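Local coordinates for protein thiazoline oxidase/subtilisin-like protease (Prochloron didemni, PDB 4H6X) that is thought to cleave patellamide precursor peptides and join their ends into macrocycles, acting as a subtilisin-like, transamidating maturation protease, at residues D39-Y44 against N136-A141; S47-A52 against T116-E121; E71-F76 against D102-N107. All blocks are in the same frame, centred on the assembly; numbering follows the deposited sequence.

Contact 1: D39-Y44 against N136-A141; sequences DGDPDY and NMPQDA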
ATOM      1  N   ASP A  39      -0.255  -0.231   9.678  1.00 23.90           N
ATOM      2  CA  ASP A  39      -0.172   1.221   9.503  1.00 24.56           C
ATOM      3  C   ASP A  39      -1.035   1.835  10.603  1.00 25.20           C
ATOM      4  O   ASP A  39      -1.275   1.186  11.626  1.00 24.67           O
ATOM      5  CB  ASP A  39      -0.691   1.596   8.096  1.00 25.64           C
ATOM      6  CG  ASP A  39      -0.227   2.983   7.624  1.00 29.35           C
ATOM      7  OD1 ASP A  39       0.035   3.886   8.456  1.00 31.74           O
ATOM      8  OD2 ASP A  39      -0.173   3.183   6.392  1.00 29.28           O
ATOM      9  N   GLY A  40      -1.505   3.063  10.404  1.00 24.91           N
ATOM     10  CA  GLY A  40      -2.430   3.702  11.362  1.00 24.65           C
ATOM     11  C   GLY A  40      -3.863   3.210  11.233  1.00 24.75           C
ATOM     12  O   GLY A  40      -4.138   2.168  10.616  1.00 23.05           O
ATOM     13  N   ASP A  41      -4.779   3.978  11.813  1.00 24.52           N
ATOM     14  CA  ASP A  41      -6.185   3.638  11.874  1.00 26.08           C
ATOM     15  C   ASP A  41      -6.953   4.440  10.809  1.00 26.43           C
ATOM     16  O   ASP A  41      -7.130   5.648  10.957  1.00 26.18           O
ATOM     17  CB  ASP A  41      -6.724   3.947  13.283  1.00 26.76           C
ATOM     18  CG  ASP A  41      -8.126   3.427  13.509  1.00 28.83           C
ATOM     19  OD1 ASP A  41      -8.683   2.767  12.622  1.00 27.48           O
ATOM     20  OD2 ASP A  41      -8.685   3.676  14.596  1.00 30.12           O
ATOM     21  N   PRO A  42      -7.415   3.764   9.743  1.00 26.49           N
ATOM     22  CA  PRO A  42      -8.100   4.419   8.636  1.00 26.42           C
ATOM     23  C   PRO A  42      -9.567   4.702   8.955  1.00 26.78           C
ATOM     24  O   PRO A  42     -10.141   4.123   9.886  1.00 26.36           O
ATOM     25  CB  PRO A  42      -8.013   3.375   7.521  1.00 25.94           C
ATOM     26  CG  PRO A  42      -8.112   2.095   8.254  1.00 25.90           C
ATOM     27  CD  PRO A  42      -7.336   2.308   9.536  1.00 25.63           C
ATOM     28  N   ASP A  43     -10.166   5.575   8.155  1.00 27.40           N
ATOM     29  CA  ASP A  43     -11.522   6.064   8.412  1.00 27.00           C
ATOM     30  C   ASP A  43     -12.490   5.296   7.520  1.00 26.73           C
ATOM     31  O   ASP A  43     -12.616   5.584   6.340  1.00 27.04           O
ATOM     32  CB  ASP A  43     -11.566   7.578   8.151  1.00 26.35           C
ATOM     33  CG  ASP A  43     -12.957   8.196   8.361  1.00 29.33           C
ATOM     34  OD1 ASP A  43     -13.919   7.483   8.723  1.00 28.68           O
ATOM     35  OD2 ASP A  43     -13.072   9.421   8.144  1.00 28.51           O
ATOM     36  N   TYR A  44     -13.165   4.310   8.100  1.00 27.71           N
ATOM     37  CA  TYR A  44     -14.090   3.445   7.356  1.00 30.97           C
ATOM     38  C   TYR A  44     -15.450   4.069   7.032  1.00 32.26           C
ATOM     39  O   TYR A  44     -16.297   3.398   6.447  1.00 33.27           O
ATOM     40  CB  TYR A  44     -14.331   2.142   8.128  1.00 31.53           C
ATOM     41  CG  TYR A  44     -13.267   1.089   7.970  1.00 31.59           C
ATOM     42  CD1 TYR A  44     -12.063   1.360   7.301  1.00 31.58           C
ATOM     43  CD2 TYR A  44     -13.443  -0.177   8.518  1.00 30.55           C
ATOM     44  CE1 TYR A  44     -11.084   0.384   7.165  1.00 30.31           C
ATOM     45  CE2 TYR A  44     -12.469  -1.149   8.381  1.00 29.38           C
ATOM     46  CZ  TYR A  44     -11.293  -0.863   7.712  1.00 29.24           C
ATOM     47  OH  TYR A  44     -10.315  -1.839   7.595  1.00 29.31           O
ATOM     48  N   ASN A 136      -6.998  -4.056   8.027  1.00 23.51           N
ATOM     49  CA  ASN A 136      -6.163  -3.041   8.646  1.00 23.76           C
ATOM     50  C   ASN A 136      -5.795  -3.456  10.067  1.00 22.06           C
ATOM     51  O   ASN A 136      -6.663  -3.845  10.852  1.00 23.95           O
ATOM     52  CB  ASN A 136      -6.876  -1.686   8.647  1.00 23.59           C
ATOM     53  CG  ASN A 136      -6.813  -0.985   7.296  1.00 25.84           C
ATOM     54  OD1 ASN A 136      -5.789  -0.391   6.935  1.00 27.28           O
ATOM     55  ND2 ASN A 136      -7.907  -1.024   6.561  1.00 23.27           N
ATOM     56  N   MET A 137      -4.511  -3.380  10.398  1.00 22.57           N
ATOM     57  CA  MET A 137      -4.059  -3.625  11.770  1.00 21.95           C
ATOM     58  C   MET A 137      -3.455  -2.324  12.319  1.00 23.01           C
ATOM     59  O   MET A 137      -2.235  -2.102  12.214  1.00 21.86           O
ATOM     60  CB  MET A 137      -3.038  -4.765  11.807  1.00 22.75           C
ATOM     61  CG  MET A 137      -2.659  -5.213  13.217  1.00 22.55           C
ATOM     62  SD  MET A 137      -1.270  -6.376  13.262  1.00 24.86           S
ATOM     63  CE  MET A 137      -1.948  -7.714  12.297  1.00 20.88           C
ATOM     64  N   PRO A 138      -4.307  -1.437  12.877  1.00 22.67           N
ATOM     65  CA  PRO A 138      -3.819  -0.090  13.225  1.00 23.22           C
ATOM     66  C   PRO A 138      -2.795  -0.103  14.351  1.00 24.05           C
ATOM     67  O   PRO A 138      -2.937  -0.875  15.297  1.00 24.06           O
ATOM     68  CB  PRO A 138      -5.089   0.632  13.700  1.00 23.47           C
ATOM     69  CG  PRO A 138      -6.204  -0.108  13.039  1.00 24.48           C
ATOM     70  CD  PRO A 138      -5.758  -1.552  13.083  1.00 22.76           C
ATOM     71  N   GLN A 139      -1.803   0.780  14.247  1.00 23.59           N
ATOM     72  CA  GLN A 139      -0.685   0.853  15.177  1.00 25.67           C
ATOM     73  C   GLN A 139      -0.623   2.190  15.946  1.00 27.47           C
ATOM     74  O   GLN A 139       0.329   2.435  16.701  1.00 26.79           O
ATOM     75  CB  GLN A 139       0.637   0.671  14.411  1.00 25.36           C
ATOM     76  CG  GLN A 139       0.743  -0.611  13.584  1.00 24.44           C
ATOM     77  CD  GLN A 139       0.647  -1.862  14.440  1.00 25.36           C
ATOM     78  OE1 GLN A 139       1.223  -1.928  15.529  1.00 25.80           O
ATOM     79  NE2 GLN A 139      -0.102  -2.847  13.970  1.00 24.65           N
ATOM     80  N   ASP A 140      -1.603   3.068  15.754  1.00 30.63           N
ATOM     81  CA  ASP A 140      -1.421   4.460  16.232  1.00 33.10           C
ATOM     82  C   ASP A 140      -1.440   4.583  17.760  1.00 33.15           C
ATOM     83  O   ASP A 140      -0.904   5.565  18.330  1.00 34.28           O
ATOM     84  CB  ASP A 140      -2.409   5.425  15.570  1.00 33.34           C
ATOM     85  CG  ASP A 140      -3.844   5.143  15.943  1.00 35.17           C
ATOM     86  OD1 ASP A 140      -4.304   3.994  15.705  1.00 33.58           O
ATOM     87  OD2 ASP A 140      -4.507   6.087  16.460  1.00 35.18           O
ATOM     88  N   ALA A 141      -2.027   3.575  18.408  1.00 31.36           N
ATOM     89  CA  ALA A 141      -2.178   3.565  19.855  1.00 34.43           C
ATOM     90  C   ALA A 141      -0.852   3.472  20.595  1.00 38.31           C
ATOM     91  O   ALA A 141      -0.735   4.005  21.700  1.00 38.06           O
ATOM     92  CB  ALA A 141      -3.129   2.474  20.297  1.00 34.87           C
TER
HETATM   93  O   HOH W   1      -7.436   5.747  16.105  1.00 43.65           O
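Asn-136 has the most surface covered in this contact, and its amide works against both Tyr-44 and Pro-42. ND2 donates to Tyr-44 OH at 2.7 Å with an N-H...O angle of 161°. The hydroxyl lies close to the amide plane, while ND2 meets the ring at its edge; the ring and amide planes are turned 61° apart. With CG anti to the carbonyl carbon (chi1 -79°), the amide also passes alongside the proline ring, where Pro-42 CG sits 3.5 Å from Asn-136 CG; OD1 is taken by Thr-114 OG1. With an alanine here, Tyr-44 OH and Thr-114 OG1 would probably each lose a partner, and the ring of Pro-42 the group packed beside it.

Asp-39 takes part through its backbone. Its O accepts a weak, bent bond from Gln-139 N (2.7 Å) and a CA-H...O contact from Pro-138 CA (3.3 Å). Pro-138 CA also faces Gly-40 O at 3.5 Å, and its CB packs 3.7 Å from Asp-41 CB. The carboxylates of Asp-41 and Asp-140 do not meet directly: one water donates to OD2 of each, and salt bridges to Lys-56 and Arg-103 respectively probably offset the like charges.

The Asp-39 carboxylate is held separately, OD1 accepting from Gly-40 N at 2.6 Å and OD2 hydrogen-bonded to His-109 ND1. An aspartate at the C-terminal side of a central parallel strand and paired with a histidine is consistent with the Ser-His-Asp triad of subtilases, here Asp-39, His-109 and Ser-274.

Contact 2: S47-A52 against T116-E121; sequences SCFEGA and TIVGQE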
ATOM      1  N   SER A  47     -16.677   6.947   1.635  1.00 33.81           N
ATOM      2  CA  SER A  47     -17.442   6.200   0.633  1.00 34.87           C
ATOM      3  C   SER A  47     -16.571   5.288  -0.227  1.00 33.17           C
ATOM      4  O   SER A  47     -17.047   4.268  -0.713  1.00 34.03           O
ATOM      5  CB  SER A  47     -18.284   7.131  -0.256  1.00 34.59           C
ATOM      6  OG  SER A  47     -17.478   8.084  -0.940  1.00 33.57           O
ATOM      7  N   CYS A  48     -15.297   5.636  -0.392  1.00 32.10           N
ATOM      8  CA  CYS A  48     -14.375   4.774  -1.135  1.00 30.51           C
ATOM      9  C   CYS A  48     -14.254   3.368  -0.546  1.00 30.29           C
ATOM     10  O   CYS A  48     -13.845   2.445  -1.242  1.00 31.88           O
ATOM     11  CB  CYS A  48     -13.004   5.432  -1.288  1.00 31.13           C
ATOM     12  SG  CYS A  48     -12.083   5.631   0.254  1.00 31.07           S
ATOM     13  N   PHE A  49     -14.613   3.211   0.727  1.00 28.72           N
ATOM     14  CA  PHE A  49     -14.618   1.908   1.379  1.00 29.51           C
ATOM     15  C   PHE A  49     -15.995   1.248   1.390  1.00 32.23           C
ATOM     16  O   PHE A  49     -16.133   0.096   1.801  1.00 31.16           O
ATOM     17  CB  PHE A  49     -14.039   2.001   2.792  1.00 29.85           C
ATOM     18  CG  PHE A  49     -12.628   2.517   2.825  1.00 30.27           C
ATOM     19  CD1 PHE A  49     -12.271   3.566   3.668  1.00 29.77           C
ATOM     20  CD2 PHE A  49     -11.654   1.964   1.992  1.00 29.36           C
ATOM     21  CE1 PHE A  49     -10.970   4.049   3.687  1.00 29.57           C
ATOM     22  CE2 PHE A  49     -10.350   2.445   2.005  1.00 29.44           C
ATOM     23  CZ  PHE A  49     -10.008   3.490   2.851  1.00 29.34           C
ATOM     24  N   GLU A  50     -17.005   1.974   0.906  1.00 34.12           N
ATOM     25  CA  GLU A  50     -18.365   1.437   0.783  1.00 36.62           C
ATOM     26  C   GLU A  50     -18.423   0.241  -0.179  1.00 33.22           C
ATOM     27  O   GLU A  50     -18.291   0.387  -1.391  1.00 31.93           O
ATOM     28  CB  GLU A  50     -19.329   2.550   0.335  1.00 40.97           C
ATOM     29  CG  GLU A  50     -20.719   2.067  -0.027  1.00 48.66           C
ATOM     30  CD  GLU A  50     -21.454   1.531   1.171  1.00 53.47           C
ATOM     31  OE1 GLU A  50     -21.930   2.352   1.981  1.00 59.71           O
ATOM     32  OE2 GLU A  50     -21.548   0.291   1.297  1.00 57.87           O
ATOM     33  N   GLY A  51     -18.628  -0.944   0.376  1.00 34.80           N
ATOM     34  CA  GLY A  51     -18.604  -2.164  -0.417  1.00 36.11           C
ATOM     35  C   GLY A  51     -17.233  -2.842  -0.480  1.00 36.19           C
ATOM     36  O   GLY A  51     -17.120  -3.920  -1.038  1.00 36.70           O
ATOM     37  N   ALA A  52     -16.192  -2.212   0.076  1.00 34.47           N
ATOM     38  CA  ALA A  52     -14.875  -2.841   0.173  1.00 32.07           C
ATOM     39  C   ALA A  52     -14.909  -3.937   1.232  1.00 32.79           C
ATOM     40  O   ALA A  52     -15.604  -3.817   2.244  1.00 33.29           O
ATOM     41  CB  ALA A  52     -13.806  -1.808   0.509  1.00 32.13           C
ATOM     42  N   THR A 116      -5.757   3.545  -1.704  1.00 24.96           N
ATOM     43  CA  THR A 116      -4.945   3.239  -2.903  1.00 27.94           C
ATOM     44  C   THR A 116      -5.031   1.761  -3.286  1.00 26.77           C
ATOM     45  O   THR A 116      -5.012   1.394  -4.469  1.00 25.60           O
ATOM     46  CB  THR A 116      -3.470   3.656  -2.692  1.00 30.05           C
ATOM     47  OG1 THR A 116      -3.411   5.086  -2.605  1.00 35.03           O
ATOM     48  CG2 THR A 116      -2.571   3.193  -3.850  1.00 34.53           C
ATOM     49  N   ILE A 117      -5.113   0.914  -2.271  1.00 25.09           N
ATOM     50  CA  ILE A 117      -5.156  -0.513  -2.477  1.00 24.20           C
ATOM     51  C   ILE A 117      -6.575  -0.965  -2.803  1.00 24.63           C
ATOM     52  O   ILE A 117      -6.784  -1.767  -3.724  1.00 24.08           O
ATOM     53  CB  ILE A 117      -4.567  -1.272  -1.256  1.00 22.66           C
ATOM     54  CG1 ILE A 117      -3.054  -0.985  -1.154  1.00 22.15           C
ATOM     55  CG2 ILE A 117      -4.842  -2.762  -1.380  1.00 23.20           C
ATOM     56  CD1 ILE A 117      -2.401  -1.392   0.161  1.00 20.84           C
ATOM     57  N   VAL A 118      -7.550  -0.462  -2.055  1.00 24.26           N
ATOM     58  CA  VAL A 118      -8.873  -1.091  -2.086  1.00 26.17           C
ATOM     59  C   VAL A 118     -10.070  -0.166  -2.334  1.00 27.17           C
ATOM     60  O   VAL A 118     -11.217  -0.623  -2.342  1.00 27.43           O
ATOM     61  CB  VAL A 118      -9.102  -1.965  -0.833  1.00 26.35           C
ATOM     62  CG1 VAL A 118      -9.590  -1.129   0.352  1.00 26.77           C
ATOM     63  CG2 VAL A 118     -10.061  -3.106  -1.131  1.00 26.57           C
ATOM     64  N   GLY A 119      -9.819   1.119  -2.535  1.00 28.93           N
ATOM     65  CA  GLY A 119     -10.923   2.044  -2.799  1.00 31.93           C
ATOM     66  C   GLY A 119     -11.803   1.556  -3.944  1.00 32.70           C
ATOM     67  O   GLY A 119     -11.302   1.080  -4.968  1.00 33.76           O
ATOM     68  N   GLN A 120     -13.114   1.674  -3.766  1.00 34.92           N
ATOM     69  CA  GLN A 120     -14.083   1.156  -4.738  1.00 34.51           C
ATOM     70  C   GLN A 120     -14.158   1.984  -6.021  1.00 32.96           C
ATOM     71  O   GLN A 120     -13.979   3.209  -5.998  1.00 31.71           O
ATOM     72  CB  GLN A 120     -15.456   0.993  -4.086  1.00 35.46           C
ATOM     73  CG  GLN A 120     -15.438   0.043  -2.897  1.00 35.02           C
ATOM     74  CD  GLN A 120     -15.002  -1.362  -3.279  1.00 37.38           C
ATOM     75  OE1 GLN A 120     -13.827  -1.733  -3.126  1.00 38.08           O
ATOM     76  NE2 GLN A 120     -15.941  -2.152  -3.781  1.00 34.20           N
ATOM     77  N   GLU A 121     -14.401   1.320  -7.147  1.00 32.06           N
ATOM     78  CA  GLU A 121     -14.503   2.058  -8.407  1.00 33.57           C
ATOM     79  C   GLU A 121     -15.727   2.981  -8.329  1.00 34.31           C
ATOM     80  O   GLU A 121     -16.696   2.646  -7.662  1.00 35.65           O
ATOM     81  CB  GLU A 121     -14.612   1.107  -9.596  1.00 32.95           C
ATOM     82  CG  GLU A 121     -14.380   1.793 -10.925  1.00 32.98           C
ATOM     83  CD  GLU A 121     -14.606   0.886 -12.123  1.00 32.50           C
ATOM     84  OE1 GLU A 121     -15.119  -0.246 -11.967  1.00 34.39           O
ATOM     85  OE2 GLU A 121     -14.261   1.325 -13.227  1.00 32.02           O
TER
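Cys-48 and Gln-120 supply the one hydrogen bond assigned across this contact. Gln-120 N donates to Cys-48 O at 2.7 Å, nearly straight at 161° and in the carbonyl plane. The same oxygen receives a CA-H...O contact from Gly-119 CA at 3.3 Å, so two successive residues just past the helix end converge on one acceptor. A CB modelled on Gly-119 would come within 3.8 Å of Cys-48 CB, which indicates how closely the backbones run.

The second kind of contact is the Gln-120 side chain laid against the turn. Its CG, placed anti to the carbonyl carbon (chi1 -59°), comes within 3.2 Å of Glu-50 O; the bend at chi2 then lays the amide end against Gly-51 and Ala-52. These residues form the type II turn from Phe-49 to Ala-52, closed by Ala-52 N to Phe-49 O at 2.9 Å; Gly-51 occupies the turn position where a positive phi is needed.

Apolar packing completes the contact. Val-118 CG1 approaches the edge of the Phe-49 ring, 4.0 Å from CE2, and is 4.3 Å from Ala-52 CB. One face of that ring carries Cys-48 SG, centred above it.

The turn leads directly into strand 53-56, while Phe-49 also packs on Thr-114 and Ser-115 of helix 101-118. At the end of that helix, Ile-117 reaches strand 34-39, and both Thr-116 and Ile-117 touch helix 273-293.

Contact 3: E71-F76 against D102-N107; sequences EDYAAF and DRIVLN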
ATOM      1  N   GLU A  71     -12.173  17.739  14.314  1.00 31.49           N
ATOM      2  CA  GLU A  71     -11.557  19.066  14.358  1.00 32.21           C
ATOM      3  C   GLU A  71     -10.034  18.974  14.288  1.00 30.78           C
ATOM      4  O   GLU A  71      -9.389  19.765  13.598  1.00 28.35           O
ATOM      5  CB  GLU A  71     -11.999  19.842  15.612  1.00 37.38           C
ATOM      6  CG  GLU A  71     -13.494  20.169  15.689  1.00 39.81           C
ATOM      7  CD  GLU A  71     -14.390  18.951  15.775  1.00 43.85           C
ATOM      8  OE1 GLU A  71     -14.183  18.084  16.651  1.00 47.14           O
ATOM      9  OE2 GLU A  71     -15.318  18.854  14.950  1.00 52.37           O
ATOM     10  N   ASP A  72      -9.461  17.995  14.988  1.00 29.32           N
ATOM     11  CA  ASP A  72      -8.018  17.767  14.926  1.00 28.32           C
ATOM     12  C   ASP A  72      -7.568  17.378  13.509  1.00 26.94           C
ATOM     13  O   ASP A  72      -6.588  17.923  12.996  1.00 25.29           O
ATOM     14  CB  ASP A  72      -7.581  16.740  15.965  1.00 28.79           C
ATOM     15  CG  ASP A  72      -7.363  17.354  17.334  1.00 31.26           C
ATOM     16  OD1 ASP A  72      -7.787  18.509  17.546  1.00 34.86           O
ATOM     17  OD2 ASP A  72      -6.751  16.693  18.194  1.00 29.54           O
ATOM     18  N   TYR A  73      -8.300  16.479  12.863  1.00 27.48           N
ATOM     19  CA  TYR A  73      -7.978  16.138  11.478  1.00 29.93           C
ATOM     20  C   TYR A  73      -8.094  17.365  10.564  1.00 30.64           C
ATOM     21  O   TYR A  73      -7.216  17.605   9.739  1.00 28.64           O
ATOM     22  CB  TYR A  73      -8.837  14.979  10.972  1.00 30.65           C
ATOM     23  CG  TYR A  73      -8.431  13.616  11.524  1.00 33.01           C
ATOM     24  CD1 TYR A  73      -7.172  13.064  11.239  1.00 31.89           C
ATOM     25  CD2 TYR A  73      -9.310  12.873  12.319  1.00 33.78           C
ATOM     26  CE1 TYR A  73      -6.808  11.818  11.735  1.00 33.30           C
ATOM     27  CE2 TYR A  73      -8.954  11.623  12.823  1.00 35.09           C
ATOM     28  CZ  TYR A  73      -7.705  11.097  12.524  1.00 35.50           C
ATOM     29  OH  TYR A  73      -7.346   9.853  13.021  1.00 37.63           O
ATOM     30  N   ALA A  74      -9.157  18.159  10.750  1.00 30.36           N
ATOM     31  CA  ALA A  74      -9.384  19.359   9.927  1.00 29.69           C
ATOM     32  C   ALA A  74      -8.246  20.342  10.059  1.00 28.91           C
ATOM     33  O   ALA A  74      -7.845  20.957   9.078  1.00 31.16           O
ATOM     34  CB  ALA A  74     -10.718  20.025  10.272  1.00 28.67           C
ATOM     35  N   ALA A  75      -7.718  20.481  11.276  1.00 27.35           N
ATOM     36  CA  ALA A  75      -6.571  21.333  11.526  1.00 25.50           C
ATOM     37  C   ALA A  75      -5.336  20.857  10.752  1.00 26.54           C
ATOM     38  O   ALA A  75      -4.640  21.648  10.117  1.00 25.01           O
ATOM     39  CB  ALA A  75      -6.284  21.405  13.016  1.00 24.59           C
ATOM     40  N   PHE A  76      -5.051  19.558  10.825  1.00 26.88           N
ATOM     41  CA  PHE A  76      -3.943  18.977  10.057  1.00 24.81           C
ATOM     42  C   PHE A  76      -4.157  19.206   8.562  1.00 24.97           C
ATOM     43  O   PHE A  76      -3.232  19.569   7.844  1.00 25.57           O
ATOM     44  CB  PHE A  76      -3.845  17.473  10.351  1.00 26.48           C
ATOM     45  CG  PHE A  76      -2.719  16.779   9.640  1.00 25.64           C
ATOM     46  CD1 PHE A  76      -1.477  16.650  10.244  1.00 27.85           C
ATOM     47  CD2 PHE A  76      -2.909  16.237   8.381  1.00 27.24           C
ATOM     48  CE1 PHE A  76      -0.425  16.000   9.594  1.00 27.76           C
ATOM     49  CE2 PHE A  76      -1.870  15.578   7.723  1.00 29.29           C
ATOM     50  CZ  PHE A  76      -0.623  15.479   8.329  1.00 27.73           C
ATOM     51  N   ASP A 102       1.194  13.442  15.700  1.00 30.85           N
ATOM     52  CA  ASP A 102       1.970  12.248  15.353  1.00 30.86           C
ATOM     53  C   ASP A 102       1.034  11.110  14.958  1.00 29.12           C
ATOM     54  O   ASP A 102       1.227  10.478  13.915  1.00 27.03           O
ATOM     55  CB  ASP A 102       2.864  11.802  16.515  1.00 34.20           C
ATOM     56  CG  ASP A 102       3.955  12.798  16.834  1.00 38.35           C
ATOM     57  OD1 ASP A 102       4.617  13.293  15.899  1.00 39.63           O
ATOM     58  OD2 ASP A 102       4.163  13.073  18.040  1.00 42.06           O
ATOM     59  N   ARG A 103       0.004  10.884  15.774  1.00 26.08           N
ATOM     60  CA  ARG A 103      -1.017   9.873  15.470  1.00 24.63           C
ATOM     61  C   ARG A 103      -1.783  10.232  14.209  1.00 24.93           C
ATOM     62  O   ARG A 103      -2.166   9.348  13.446  1.00 25.14           O
ATOM     63  CB  ARG A 103      -2.017   9.709  16.618  1.00 24.78           C
ATOM     64  CG  ARG A 103      -1.429   9.141  17.904  1.00 26.74           C
ATOM     65  CD  ARG A 103      -2.485   9.143  19.008  1.00 28.57           C
ATOM     66  NE  ARG A 103      -3.651   8.359  18.625  1.00 31.10           N
ATOM     67  CZ  ARG A 103      -4.888   8.549  19.081  1.00 32.48           C
ATOM     68  NH1 ARG A 103      -5.149   9.518  19.943  1.00 33.02           N
ATOM     69  NH2 ARG A 103      -5.872   7.759  18.665  1.00 31.78           N
ATOM     70  N   ILE A 104      -2.027  11.526  13.993  1.00 25.81           N
ATOM     71  CA  ILE A 104      -2.757  11.952  12.792  1.00 25.75           C
ATOM     72  C   ILE A 104      -1.962  11.616  11.524  1.00 24.42           C
ATOM     73  O   ILE A 104      -2.533  11.118  10.569  1.00 23.29           O
ATOM     74  CB  ILE A 104      -3.154  13.445  12.842  1.00 26.18           C
ATOM     75  CG1 ILE A 104      -4.307  13.651  13.846  1.00 27.46           C
ATOM     76  CG2 ILE A 104      -3.590  13.953  11.468  1.00 26.39           C
ATOM     77  CD1 ILE A 104      -4.527  15.098  14.247  1.00 26.63           C
ATOM     78  N   VAL A 105      -0.662  11.904  11.522  1.00 24.16           N
ATOM     79  CA  VAL A 105       0.204  11.547  10.392  1.00 25.83           C
ATOM     80  C   VAL A 105      -0.002  10.074  10.037  1.00 24.80           C
ATOM     81  O   VAL A 105      -0.234   9.747   8.878  1.00 23.65           O
ATOM     82  CB  VAL A 105       1.705  11.842  10.654  1.00 26.20           C
ATOM     83  CG1 VAL A 105       2.592  11.266   9.545  1.00 26.58           C
ATOM     84  CG2 VAL A 105       1.955  13.339  10.771  1.00 25.59           C
ATOM     85  N   LEU A 106       0.060   9.204  11.047  1.00 26.99           N
ATOM     86  CA  LEU A 106      -0.091   7.748  10.845  1.00 29.00           C
ATOM     87  C   LEU A 106      -1.484   7.353  10.378  1.00 26.89           C
ATOM     88  O   LEU A 106      -1.632   6.511   9.479  1.00 25.43           O
ATOM     89  CB  LEU A 106       0.257   6.979  12.127  1.00 31.18           C
ATOM     90  CG  LEU A 106       0.805   5.566  11.898  1.00 35.03           C
ATOM     91  CD1 LEU A 106       2.198   5.629  11.291  1.00 35.47           C
ATOM     92  CD2 LEU A 106       0.821   4.765  13.197  1.00 35.91           C
ATOM     93  N   ASN A 107      -2.515   7.941  10.987  1.00 24.90           N
ATOM     94  CA  ASN A 107      -3.886   7.579  10.620  1.00 24.38           C
ATOM     95  C   ASN A 107      -4.252   8.125   9.254  1.00 25.12           C
ATOM     96  O   ASN A 107      -4.950   7.465   8.472  1.00 25.29           O
ATOM     97  CB  ASN A 107      -4.885   8.060  11.667  1.00 24.95           C
ATOM     98  CG  ASN A 107      -4.665   7.411  13.015  1.00 27.03           C
ATOM     99  OD1 ASN A 107      -4.037   6.352  13.114  1.00 26.37           O
ATOM    100  ND2 ASN A 107      -5.185   8.041  14.070  1.00 27.59           N
TER
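Ile-104 wedges between Tyr-73 and Phe-76 where two helices cross almost at right angles, with a signed crossing angle of -81° and segment axes 10.5 Å apart. Helix 101-118 belongs to the subtilase fold and also carries His-109, the likely triad histidine; helix 70-82 lies across its N-terminal part.

The tight side is built on Ile-104, which has more surface buried here than any other residue. Its CG2 lies over one face of the Phe-76 ring, offset toward the rim, in a CH-pi contact 3.8 Å from the ring centroid and 3.5 Å from Phe-76 CG. Phe-76 CG lies anti to the backbone N (chi1 -179°), which carries the ring out to this methyl. The same CG2 approaches Tyr-73 CD1 at 3.7 Å, so one branch touches both aromatic side chains.

Packing thins at two separate margins. At one, exposed Val-105 meets the Phe-76 ring through CG2 alone, 3.8 Å from CE1. At the other, Ile-104 CD1 lies 3.9 Å from Asp-72 CB, while the Asp-72 carboxylate turns to Thr-100 OG1.

A polar contact closes the buried end. Asn-107 already reaches contact 1, with OD1 hydrogen-bonded to Asp-41 N and ND2 to Asp-140 OD2. ND2 also donates to Tyr-73 OH at 3.0 Å, with an N-H...O angle of 146° and the hydroxyl tilted from the amide plane.

From the N terminus, the chain leaves central strand 34-39 through 39-44, turns at 47-52 into edge strand 53-56, and then forms helix 70-82, which holds 71-76. Helix 101-118 next supplies 102-107 near its start and 116-121 at its end, before strand 133-138 runs into 136-141. The loops are nested without crossing: contact 3 closes the innermost, contact 2 encloses it, and contact 1 encloses both. Contacts 2 and 3 share helix 101-118 but do not touch, their nearest atoms being about 8 Å apart. Contact 1 touches both, meeting contact 2 at Asp-43 and Phe-49 and contact 3 where the loops after strands 34-39 and 133-138 join the start of helix 101-118.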